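Local coordinates for protein transcriptional activator of comK gene (Bacillus halodurans, PDB 2HQB) that probably acts as an activator of comK gene expression and, as a BMP-family lipoprotein with a substrate-binding-protein fold, is likely to bind a small ligand, at residues A[51-56]-A[79-84]; A[105-110]-A[231-236]; A[136-141]-A[186-191]. All blocks are in the same frame, centred on the assembly; numbering follows the deposited sequence.

Contact 1 (A[51-56]-A[79-84]); sequences KAHRRI and STIHNQ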
loop_
_atom_site.group_PDB
_atom_site.type_symbol
_atom_site.label_atom_id
_atom_site.label_comp_id
_atom_site.label_asym_id
_atom_site.label_seq_id
_atom_site.Cartn_x
_atom_site.Cartn_y
_atom_site.Cartn_z
ATOM N N LYS A 51 4.024 22.620 -12.732
ATOM C CA LYS A 51 3.462 21.712 -13.720
ATOM C C LYS A 51 2.094 21.249 -13.276
ATOM O O LYS A 51 1.151 21.226 -14.065
ATOM C CB LYS A 51 4.351 20.480 -13.915
ATOM C CG LYS A 51 5.722 20.737 -14.510
ATOM C CD LYS A 51 6.684 19.574 -14.218
ATOM C CE LYS A 51 8.132 19.929 -14.548
ATOM N NZ LYS A 51 9.081 19.007 -13.861
ATOM N N ALA A 52 1.992 20.868 -12.008
ATOM C CA ALA A 52 0.742 20.372 -11.480
ATOM C C ALA A 52 -0.350 21.396 -11.741
ATOM O O ALA A 52 -1.423 21.037 -12.215
ATOM C CB ALA A 52 0.883 20.069 -9.984
ATOM N N HIS A 53 -0.077 22.665 -11.457
ATOM C CA HIS A 53 -1.091 23.700 -11.690
ATOM C C HIS A 53 -1.471 23.865 -13.154
ATOM O O HIS A 53 -2.656 23.990 -13.462
ATOM C CB HIS A 53 -0.662 25.062 -11.136
ATOM C CG HIS A 53 -0.712 25.139 -9.647
ATOM N ND1 HIS A 53 -1.349 24.186 -8.877
ATOM C CD2 HIS A 53 -0.162 26.019 -8.780
ATOM C CE1 HIS A 53 -1.178 24.471 -7.599
ATOM N NE2 HIS A 53 -0.462 25.577 -7.514
ATOM N N ARG A 54 -0.474 23.881 -14.038
ATOM C CA ARG A 54 -0.727 24.001 -15.465
ATOM C C ARG A 54 -1.573 22.820 -15.949
ATOM O O ARG A 54 -2.593 23.016 -16.620
ATOM C CB ARG A 54 0.571 23.990 -16.277
ATOM C CG ARG A 54 1.606 25.056 -15.971
ATOM C CD ARG A 54 2.895 24.704 -16.740
ATOM N NE ARG A 54 4.102 25.326 -16.197
ATOM C CZ ARG A 54 4.361 26.628 -16.249
ATOM N NH1 ARG A 54 3.502 27.467 -16.824
ATOM N NH2 ARG A 54 5.486 27.095 -15.725
ATOM N N ARG A 55 -1.153 21.595 -15.621
ATOM C CA ARG A 55 -1.871 20.409 -16.079
ATOM C C ARG A 55 -3.269 20.308 -15.503
ATOM O O ARG A 55 -4.075 19.509 -15.959
ATOM C CB ARG A 55 -1.089 19.135 -15.761
ATOM C CG ARG A 55 0.298 19.073 -16.369
ATOM C CD ARG A 55 0.307 18.936 -17.899
ATOM N NE ARG A 55 1.640 19.197 -18.473
ATOM C CZ ARG A 55 2.067 20.396 -18.888
ATOM N NH1 ARG A 55 1.250 21.440 -18.801
ATOM N NH2 ARG A 55 3.315 20.564 -19.358
ATOM N N ILE A 56 -3.566 21.118 -14.502
ATOM C CA ILE A 56 -4.880 21.079 -13.897
ATOM C C ILE A 56 -5.790 21.971 -14.718
ATOM O O ILE A 56 -7.003 21.741 -14.829
ATOM C CB ILE A 56 -4.804 21.544 -12.411
ATOM C CG1 ILE A 56 -4.110 20.445 -11.586
ATOM C CG2 ILE A 56 -6.219 21.889 -11.854
ATOM C CD1 ILE A 56 -4.239 20.580 -10.067
ATOM N N SER A 79 -4.028 21.858 -2.705
ATOM C CA SER A 79 -4.464 22.811 -1.705
ATOM C C SER A 79 -4.263 24.255 -2.111
ATOM O O SER A 79 -5.017 25.141 -1.704
ATOM C CB SER A 79 -3.748 22.548 -0.393
ATOM O OG SER A 79 -4.187 21.316 0.145
ATOM N N THR A 80 -3.242 24.492 -2.916
ATOM C CA THR A 80 -2.944 25.840 -3.350
ATOM C C THR A 80 -3.735 26.172 -4.591
ATOM O O THR A 80 -3.449 27.147 -5.272
ATOM C CB THR A 80 -1.419 26.007 -3.638
ATOM O OG1 THR A 80 -0.924 24.879 -4.385
ATOM C CG2 THR A 80 -0.657 26.137 -2.330
ATOM N N ILE A 81 -4.759 25.381 -4.882
ATOM C CA ILE A 81 -5.515 25.630 -6.090
ATOM C C ILE A 81 -6.983 25.149 -6.040
ATOM O O ILE A 81 -7.777 25.505 -6.906
ATOM C CB ILE A 81 -4.737 24.974 -7.283
ATOM C CG1 ILE A 81 -4.906 25.814 -8.531
ATOM C CG2 ILE A 81 -5.192 23.524 -7.514
ATOM C CD1 ILE A 81 -4.276 25.210 -9.784
ATOM N N HIS A 82 -7.352 24.381 -5.012
ATOM C CA HIS A 82 -8.700 23.821 -4.949
ATOM C C HIS A 82 -9.809 24.816 -4.752
ATOM O O HIS A 82 -10.984 24.452 -4.818
ATOM C CB HIS A 82 -8.816 22.793 -3.838
ATOM C CG HIS A 82 -9.030 23.399 -2.490
ATOM N ND1 HIS A 82 -8.100 24.224 -1.891
ATOM C CD2 HIS A 82 -10.057 23.290 -1.614
ATOM C CE1 HIS A 82 -8.544 24.591 -0.700
ATOM N NE2 HIS A 82 -9.729 24.037 -0.509
ATOM N N ASN A 83 -9.449 26.066 -4.490
ATOM C CA ASN A 83 -10.465 27.091 -4.272
ATOM C C ASN A 83 -10.824 27.875 -5.503
ATOM O O ASN A 83 -11.797 28.612 -5.488
ATOM C CB ASN A 83 -10.056 28.056 -3.158
ATOM C CG ASN A 83 -10.471 27.563 -1.804
ATOM O OD1 ASN A 83 -11.577 27.038 -1.641
ATOM N ND2 ASN A 83 -9.599 27.730 -0.814
ATOM N N GLN A 84 -10.036 27.748 -6.560
ATOM C CA GLN A 84 -10.355 28.449 -7.792
ATOM C C GLN A 84 -11.029 27.502 -8.763
ATOM O O GLN A 84 -11.296 27.856 -9.903
ATOM C CB GLN A 84 -9.109 29.026 -8.425
ATOM C CG GLN A 84 -7.963 28.100 -8.444
ATOM C CD GLN A 84 -6.720 28.787 -8.940
ATOM O OE1 GLN A 84 -6.578 29.068 -10.134
ATOM N NE2 GLN A 84 -5.812 29.083 -8.021
#

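Contact 2 (A[105-110]-A[231-236]); sequences LHFEGY and DDLYVL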
loop_
_atom_site.group_PDB
_atom_site.type_symbol
_atom_site.label_atom_id
_atom_site.label_comp_id
_atom_site.label_asym_id
_atom_site.label_seq_id
_atom_site.Cartn_x
_atom_site.Cartn_y
_atom_site.Cartn_z
ATOM N N LEU A 105 -6.626 10.216 0.551
ATOM C CA LEU A 105 -6.790 8.812 0.828
ATOM C C LEU A 105 -5.585 8.248 1.566
ATOM O O LEU A 105 -4.440 8.591 1.244
ATOM C CB LEU A 105 -6.985 8.087 -0.503
ATOM C CG LEU A 105 -8.081 8.705 -1.364
ATOM C CD1 LEU A 105 -8.082 8.067 -2.711
ATOM C CD2 LEU A 105 -9.420 8.491 -0.690
ATOM N N HIS A 106 -5.848 7.373 2.534
ATOM C CA HIS A 106 -4.785 6.721 3.300
ATOM C C HIS A 106 -5.094 5.246 3.572
ATOM O O HIS A 106 -6.232 4.875 3.869
ATOM C CB HIS A 106 -4.605 7.403 4.639
ATOM C CG HIS A 106 -4.370 8.869 4.536
ATOM N ND1 HIS A 106 -3.109 9.420 4.565
ATOM C CD2 HIS A 106 -5.238 9.903 4.437
ATOM C CE1 HIS A 106 -3.212 10.735 4.495
ATOM N NE2 HIS A 106 -4.492 11.054 4.419
ATOM N N PHE A 107 -4.083 4.397 3.449
ATOM C CA PHE A 107 -4.266 2.990 3.735
ATOM C C PHE A 107 -3.790 2.779 5.147
ATOM O O PHE A 107 -2.765 3.322 5.577
ATOM C CB PHE A 107 -3.472 2.107 2.795
ATOM C CG PHE A 107 -4.152 1.871 1.501
ATOM C CD1 PHE A 107 -3.819 2.613 0.378
ATOM C CD2 PHE A 107 -5.144 0.923 1.401
ATOM C CE1 PHE A 107 -4.473 2.408 -0.847
ATOM C CE2 PHE A 107 -5.809 0.702 0.192
ATOM C CZ PHE A 107 -5.471 1.449 -0.941
ATOM N N GLU A 108 -4.571 1.993 5.873
ATOM C CA GLU A 108 -4.275 1.693 7.250
ATOM C C GLU A 108 -3.240 0.576 7.239
ATOM O O GLU A 108 -3.480 -0.485 6.673
ATOM C CB GLU A 108 -5.572 1.293 7.949
ATOM C CG GLU A 108 -5.672 1.824 9.366
ATOM C CD GLU A 108 -5.567 3.336 9.437
ATOM O OE1 GLU A 108 -6.477 4.009 8.913
ATOM O OE2 GLU A 108 -4.580 3.848 10.010
ATOM N N GLY A 109 -2.088 0.820 7.858
ATOM C CA GLY A 109 -1.019 -0.170 7.841
ATOM C C GLY A 109 -0.793 -1.188 8.955
ATOM O O GLY A 109 -0.393 -2.315 8.674
ATOM N N TYR A 110 -1.022 -0.808 10.209
ATOM C CA TYR A 110 -0.811 -1.724 11.334
ATOM C C TYR A 110 -1.456 -3.106 11.160
ATOM O O TYR A 110 -0.765 -4.122 11.235
ATOM C CB TYR A 110 -1.321 -1.086 12.618
ATOM C CG TYR A 110 -1.018 -1.875 13.875
ATOM C CD1 TYR A 110 0.217 -1.761 14.536
ATOM C CD2 TYR A 110 -1.961 -2.762 14.391
ATOM C CE1 TYR A 110 0.493 -2.525 15.684
ATOM C CE2 TYR A 110 -1.696 -3.525 15.524
ATOM C CZ TYR A 110 -0.481 -3.412 16.156
ATOM O OH TYR A 110 -0.243 -4.254 17.203
ATOM N N ASP A 231 -6.025 0.086 -7.003
ATOM C CA ASP A 231 -6.892 0.110 -8.174
ATOM C C ASP A 231 -8.335 0.111 -7.714
ATOM O O ASP A 231 -9.174 0.856 -8.245
ATOM C CB ASP A 231 -6.596 -1.072 -9.112
ATOM C CG ASP A 231 -6.481 -2.419 -8.379
ATOM O OD1 ASP A 231 -6.461 -2.469 -7.125
ATOM O OD2 ASP A 231 -6.397 -3.443 -9.092
ATOM N N ASP A 232 -8.610 -0.704 -6.703
ATOM C CA ASP A 232 -9.947 -0.777 -6.136
ATOM C C ASP A 232 -10.348 0.513 -5.450
ATOM O O ASP A 232 -11.447 1.023 -5.651
ATOM C CB ASP A 232 -10.023 -1.907 -5.141
ATOM C CG ASP A 232 -10.029 -3.211 -5.813
ATOM O OD1 ASP A 232 -9.872 -3.195 -7.055
ATOM O OD2 ASP A 232 -10.186 -4.234 -5.123
ATOM N N LEU A 233 -9.466 1.036 -4.624
ATOM C CA LEU A 233 -9.788 2.271 -3.969
ATOM C C LEU A 233 -10.093 3.379 -4.995
ATOM O O LEU A 233 -11.000 4.189 -4.776
ATOM C CB LEU A 233 -8.640 2.703 -3.064
ATOM C CG LEU A 233 -9.135 3.771 -2.108
ATOM C CD1 LEU A 233 -10.236 3.142 -1.287
ATOM C CD2 LEU A 233 -8.013 4.284 -1.224
ATOM N N TYR A 234 -9.348 3.428 -6.102
ATOM C CA TYR A 234 -9.590 4.466 -7.109
ATOM C C TYR A 234 -10.994 4.356 -7.627
ATOM O O TYR A 234 -11.725 5.317 -7.634
ATOM C CB TYR A 234 -8.640 4.366 -8.305
ATOM C CG TYR A 234 -7.407 5.220 -8.179
ATOM C CD1 TYR A 234 -6.388 4.868 -7.308
ATOM C CD2 TYR A 234 -7.244 6.366 -8.946
ATOM C CE1 TYR A 234 -5.240 5.628 -7.208
ATOM C CE2 TYR A 234 -6.095 7.129 -8.848
ATOM C CZ TYR A 234 -5.097 6.749 -7.973
ATOM O OH TYR A 234 -3.940 7.484 -7.836
ATOM N N VAL A 235 -11.358 3.171 -8.086
ATOM C CA VAL A 235 -12.686 2.937 -8.598
ATOM C C VAL A 235 -13.673 3.295 -7.481
ATOM O O VAL A 235 -14.547 4.124 -7.672
ATOM C CB VAL A 235 -12.809 1.459 -9.065
ATOM C CG1 VAL A 235 -14.231 1.123 -9.446
ATOM C CG2 VAL A 235 -11.879 1.239 -10.265
ATOM N N LEU A 236 -13.509 2.704 -6.308
ATOM C CA LEU A 236 -14.392 2.984 -5.189
ATOM C C LEU A 236 -14.670 4.476 -4.998
ATOM O O LEU A 236 -15.830 4.913 -4.969
ATOM C CB LEU A 236 -13.797 2.409 -3.900
ATOM C CG LEU A 236 -14.406 2.775 -2.544
ATOM C CD1 LEU A 236 -15.911 2.452 -2.558
ATOM C CD2 LEU A 236 -13.734 1.979 -1.442
#

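Contact 3 (A[136-141]-A[186-191]); sequences PWQPEV and YPAGDG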
loop_
_atom_site.group_PDB
_atom_site.type_symbol
_atom_site.label_atom_id
_atom_site.label_comp_id
_atom_site.label_asym_id
_atom_site.label_seq_id
_atom_site.Cartn_x
_atom_site.Cartn_y
_atom_site.Cartn_z
ATOM N N PRO A 136 10.693 4.369 10.301
ATOM C CA PRO A 136 10.084 3.981 11.574
ATOM C C PRO A 136 8.590 4.291 11.678
ATOM O O PRO A 136 7.835 3.563 12.340
ATOM C CB PRO A 136 10.893 4.762 12.577
ATOM C CG PRO A 136 12.196 4.972 11.890
ATOM C CD PRO A 136 11.764 5.350 10.527
ATOM N N TRP A 137 8.164 5.360 11.017
ATOM C CA TRP A 137 6.769 5.723 11.061
ATOM C C TRP A 137 5.846 4.797 10.255
ATOM O O TRP A 137 4.644 5.023 10.173
ATOM C CB TRP A 137 6.598 7.159 10.607
ATOM C CG TRP A 137 7.126 7.461 9.245
ATOM C CD1 TRP A 137 8.290 8.112 8.932
ATOM C CD2 TRP A 137 6.490 7.165 8.007
ATOM N NE1 TRP A 137 8.406 8.243 7.575
ATOM C CE2 TRP A 137 7.316 7.667 6.983
ATOM C CE3 TRP A 137 5.299 6.519 7.662
ATOM C CZ2 TRP A 137 6.992 7.545 5.642
ATOM C CZ3 TRP A 137 4.980 6.398 6.341
ATOM C CH2 TRP A 137 5.821 6.909 5.340
ATOM N N GLN A 138 6.397 3.745 9.660
ATOM C CA GLN A 138 5.563 2.825 8.897
ATOM C C GLN A 138 4.792 1.902 9.851
ATOM O O GLN A 138 5.383 1.069 10.547
ATOM C CB GLN A 138 6.431 2.000 7.919
ATOM C CG GLN A 138 6.979 2.802 6.740
ATOM C CD GLN A 138 7.858 2.002 5.788
ATOM O OE1 GLN A 138 7.498 0.911 5.327
ATOM N NE2 GLN A 138 9.015 2.558 5.472
ATOM N N PRO A 139 3.460 2.056 9.916
ATOM C CA PRO A 139 2.605 1.243 10.777
ATOM C C PRO A 139 2.906 -0.235 10.645
ATOM O O PRO A 139 3.086 -0.908 11.654
ATOM C CB PRO A 139 1.214 1.603 10.290
ATOM C CG PRO A 139 1.361 3.032 10.063
ATOM C CD PRO A 139 2.646 3.086 9.254
ATOM N N GLU A 140 2.960 -0.729 9.405
ATOM C CA GLU A 140 3.268 -2.132 9.123
ATOM C C GLU A 140 4.423 -2.668 9.993
ATOM O O GLU A 140 4.423 -3.846 10.377
ATOM C CB GLU A 140 3.680 -2.310 7.657
ATOM C CG GLU A 140 3.021 -1.359 6.646
ATOM C CD GLU A 140 3.830 -0.088 6.344
ATOM O OE1 GLU A 140 5.067 -0.187 6.180
ATOM O OE2 GLU A 140 3.219 1.007 6.246
ATOM N N VAL A 141 5.413 -1.820 10.287
ATOM C CA VAL A 141 6.531 -2.289 11.086
ATOM C C VAL A 141 6.066 -2.752 12.479
ATOM O O VAL A 141 6.472 -3.817 12.933
ATOM C CB VAL A 141 7.652 -1.216 11.213
ATOM C CG1 VAL A 141 8.872 -1.790 11.947
ATOM C CG2 VAL A 141 8.072 -0.758 9.850
ATOM N N TYR A 186 10.178 -9.433 5.665
ATOM C CA TYR A 186 9.112 -8.516 5.287
ATOM C C TYR A 186 9.833 -7.285 4.753
ATOM O O TYR A 186 10.127 -6.364 5.516
ATOM C CB TYR A 186 8.287 -8.138 6.521
ATOM C CG TYR A 186 7.072 -7.308 6.197
ATOM C CD1 TYR A 186 6.344 -7.519 5.013
ATOM C CD2 TYR A 186 6.620 -6.327 7.072
ATOM C CE1 TYR A 186 5.182 -6.762 4.712
ATOM C CE2 TYR A 186 5.458 -5.574 6.772
ATOM C CZ TYR A 186 4.755 -5.809 5.592
ATOM O OH TYR A 186 3.607 -5.106 5.329
ATOM N N PRO A 187 10.161 -7.265 3.446
ATOM C CA PRO A 187 10.869 -6.088 2.898
ATOM C C PRO A 187 9.841 -5.041 2.471
ATOM O O PRO A 187 9.425 -4.967 1.315
ATOM C CB PRO A 187 11.705 -6.688 1.767
ATOM C CG PRO A 187 10.850 -7.865 1.282
ATOM C CD PRO A 187 10.054 -8.371 2.466
ATOM N N ALA A 188 9.442 -4.240 3.456
ATOM C CA ALA A 188 8.404 -3.248 3.307
ATOM C C ALA A 188 8.778 -1.922 2.680
ATOM O O ALA A 188 8.692 -0.855 3.323
ATOM C CB ALA A 188 7.741 -3.027 4.659
ATOM N N GLY A 189 9.164 -2.001 1.408
ATOM C CA GLY A 189 9.536 -0.822 0.633
ATOM C C GLY A 189 9.234 -1.152 -0.801
ATOM O O GLY A 189 9.863 -2.040 -1.344
ATOM N N ASP A 190 8.256 -0.478 -1.408
ATOM C CA ASP A 190 7.878 -0.759 -2.817
ATOM C C ASP A 190 9.071 -0.716 -3.723
ATOM O O ASP A 190 9.297 -1.618 -4.511
ATOM C CB ASP A 190 6.894 0.265 -3.355
ATOM C CG ASP A 190 5.580 0.247 -2.626
ATOM O OD1 ASP A 190 4.734 -0.594 -2.996
ATOM O OD2 ASP A 190 5.416 1.075 -1.697
ATOM N N GLY A 191 9.836 0.352 -3.617
ATOM C CA GLY A 191 11.008 0.444 -4.456
ATOM C C GLY A 191 11.928 -0.770 -4.529
ATOM O O GLY A 191 12.199 -1.245 -5.633
#

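Contact 1 (A[51-56]-A[79-84])
His53 on helix 49-61 and Ile81, in the loop that follows helix 73-79, are the closest backbone positions, with CA atoms 7.4 Å apart, and the chain turns away beyond Ile81 in a type I turn ending at Gln84. His53 and Ile81 carry most of the contact. Over one face of the imidazole lies Ile81 CG1, 4.2 Å from the ring centroid and 23° off the ring normal, the geometry of a CH-pi contact displaced toward the rim. Near the ring plane, at the edge, Thr80 OG1 sits 3.2 Å from His53 NE2. The His53 CG is anti to its own carbonyl carbon (chi1 -73°), which swings the ring off the helix flank to meet both residues. The CG2 branch of Ile81 meets Ile56 CD1 at 4.0 Å, and Ile56 is buried further by Phe78 and Phe90. Thr80 holds OG1 between its backbone N and carbonyl carbon (chi1 44°); this hydroxyl is hydrogen-bonded chiefly to Glu49 OE2 at the start of the histidine's own helix, with the carbonyl oxygens of Glu76 and Tyr77 also within bonding range and competing for its one proton. Behind the contact, His82 ND1 donates to Ser79 O over 3.2 Å, meeting it from above the carbonyl plane, and ties the His82 ring back to the end of helix 73-79. The contact therefore combines an apolar face with a polar edge: the imidazole has isoleucine against one face and, at its rim, a hydroxyl that is itself tied to the Glu49 carboxylate.

Contact 2 (A[105-110]-A[231-236])
Leu233 meets Phe107 and Leu105 chiefly with a single branch, its CD2 methyl, which serves both residues of the strand. That methyl is 3.8 Å from Phe107 CZ and 4.0 Å from Leu105 CB. The phenyl ring is approached obliquely, and Leu233 CB adds a second touch, 4.0 Å from Phe107 CZ, so that the far end of the ring rests against the base of the leucine as well as its tip. Leu105 lies alongside Leu233, the two chains pointing oppositely, while Phe107 meets it head on from the strand. No hydrogen bond crosses between the segments; 174 Å² of surface is buried, and the nearest CA atoms, those of Leu105 and Leu233, are 8.6 Å apart, a separation bridged entirely by side chains.

Torsions explain the reach. Leu233 sets CG opposite its backbone N (chi1 -164°), sending the branch out from the helix toward the strand. Leu105 and Phe107, two residues apart in strand 102-107, both present apolar groups to it, while His106 between them points away and stacks on Tyr252. In the next shell, Phe93 and Tyr253 of the flanking strands touch both leucines, and Val259 touches Phe107 and Leu233. The helix is regular here, with Leu236 N bonded to Asp232 O over 2.7 Å.

Strand 102-107 is an inner strand of the parallel six-stranded sheet, and helix 230-240 packs on that sheet just after the chain returns from the second sheet. Beyond Phe107 the chain leaves for the other lobe. A helix packed on a parallel sheet, close to the crossings that join two alpha/beta lobes, is consistent with the type I periplasmic-binding-protein fold.

Contact 3 (A[136-141]-A[186-191])
The Tyr186 ring meets Glu140 at its edge: Glu140 CB lies near the ring plane, 3.6 Å from Tyr186 OH and 3.8 Å from Tyr186 CE2. Over one face of the same ring sits Ala188 CB, 4.0 Å above the plane and shifted toward the rim, and Phe144 of helix 139-150 also stacks with the ring. The Glu140 carboxylate does not lie flat against the phenol, its plane being turned 74° from that of the ring. Its chain bends at chi2 (93°), which carries the acid end back toward Ala188, where Glu140 OE1 is 4.2 Å from Ala188 CB. Beyond the segments, that OE1 receives a weak hydrogen bond from Tyr210, and Tyr186 OH is hydrogen-bonded to Thr226.

Gln138 runs out extended past CG and brings its amide beside the Ala188 carbonyl oxygen and the Glu140 carboxylate. Which end of the amide faces them is doubtful in the model, so the evidence supports proximity, with hydrogen bonding possible. A leucine here would probably leave the buried Ala188 carbonyl and Glu140 carboxylate without a nearby amide and the acid freer to turn.

Backbone shape allows the approach: Pro187 and Ala188 each centre an inverse gamma turn, folding the chain sharply after strand 184-186. Both segments follow neighbouring parallel strands, 128-133 and 184-186, and each leads into a helix. Packing of such loops at the carboxyl ends of adjacent strands is characteristic of Rossmann-like lobes, and in type I binding proteins these ends face the ligand cleft.

Contacts 1 and 2 belong to the lobe built on the parallel sheet that includes strands 89-93 and 102-107, whereas contact 3 lies in the other lobe. Contact 1 is peripheral, about 26 Å from the chain centre, and its centre is about 23 Å from that of contact 2 and 31 Å from that of contact 3. Contacts 2 and 3 have centres about 16 Å apart and touch where the strand leaves its lobe: Tyr110 N is 3.3 Å from Pro139 CB. In sequence, contact 3 is nested in the loop closed by contact 2, as expected where the chain crosses between the lobes more than once. The family's ligand cleft would probably lie between the two lobes, near contact 3 and the crossing beyond Phe107, remote from contact 1.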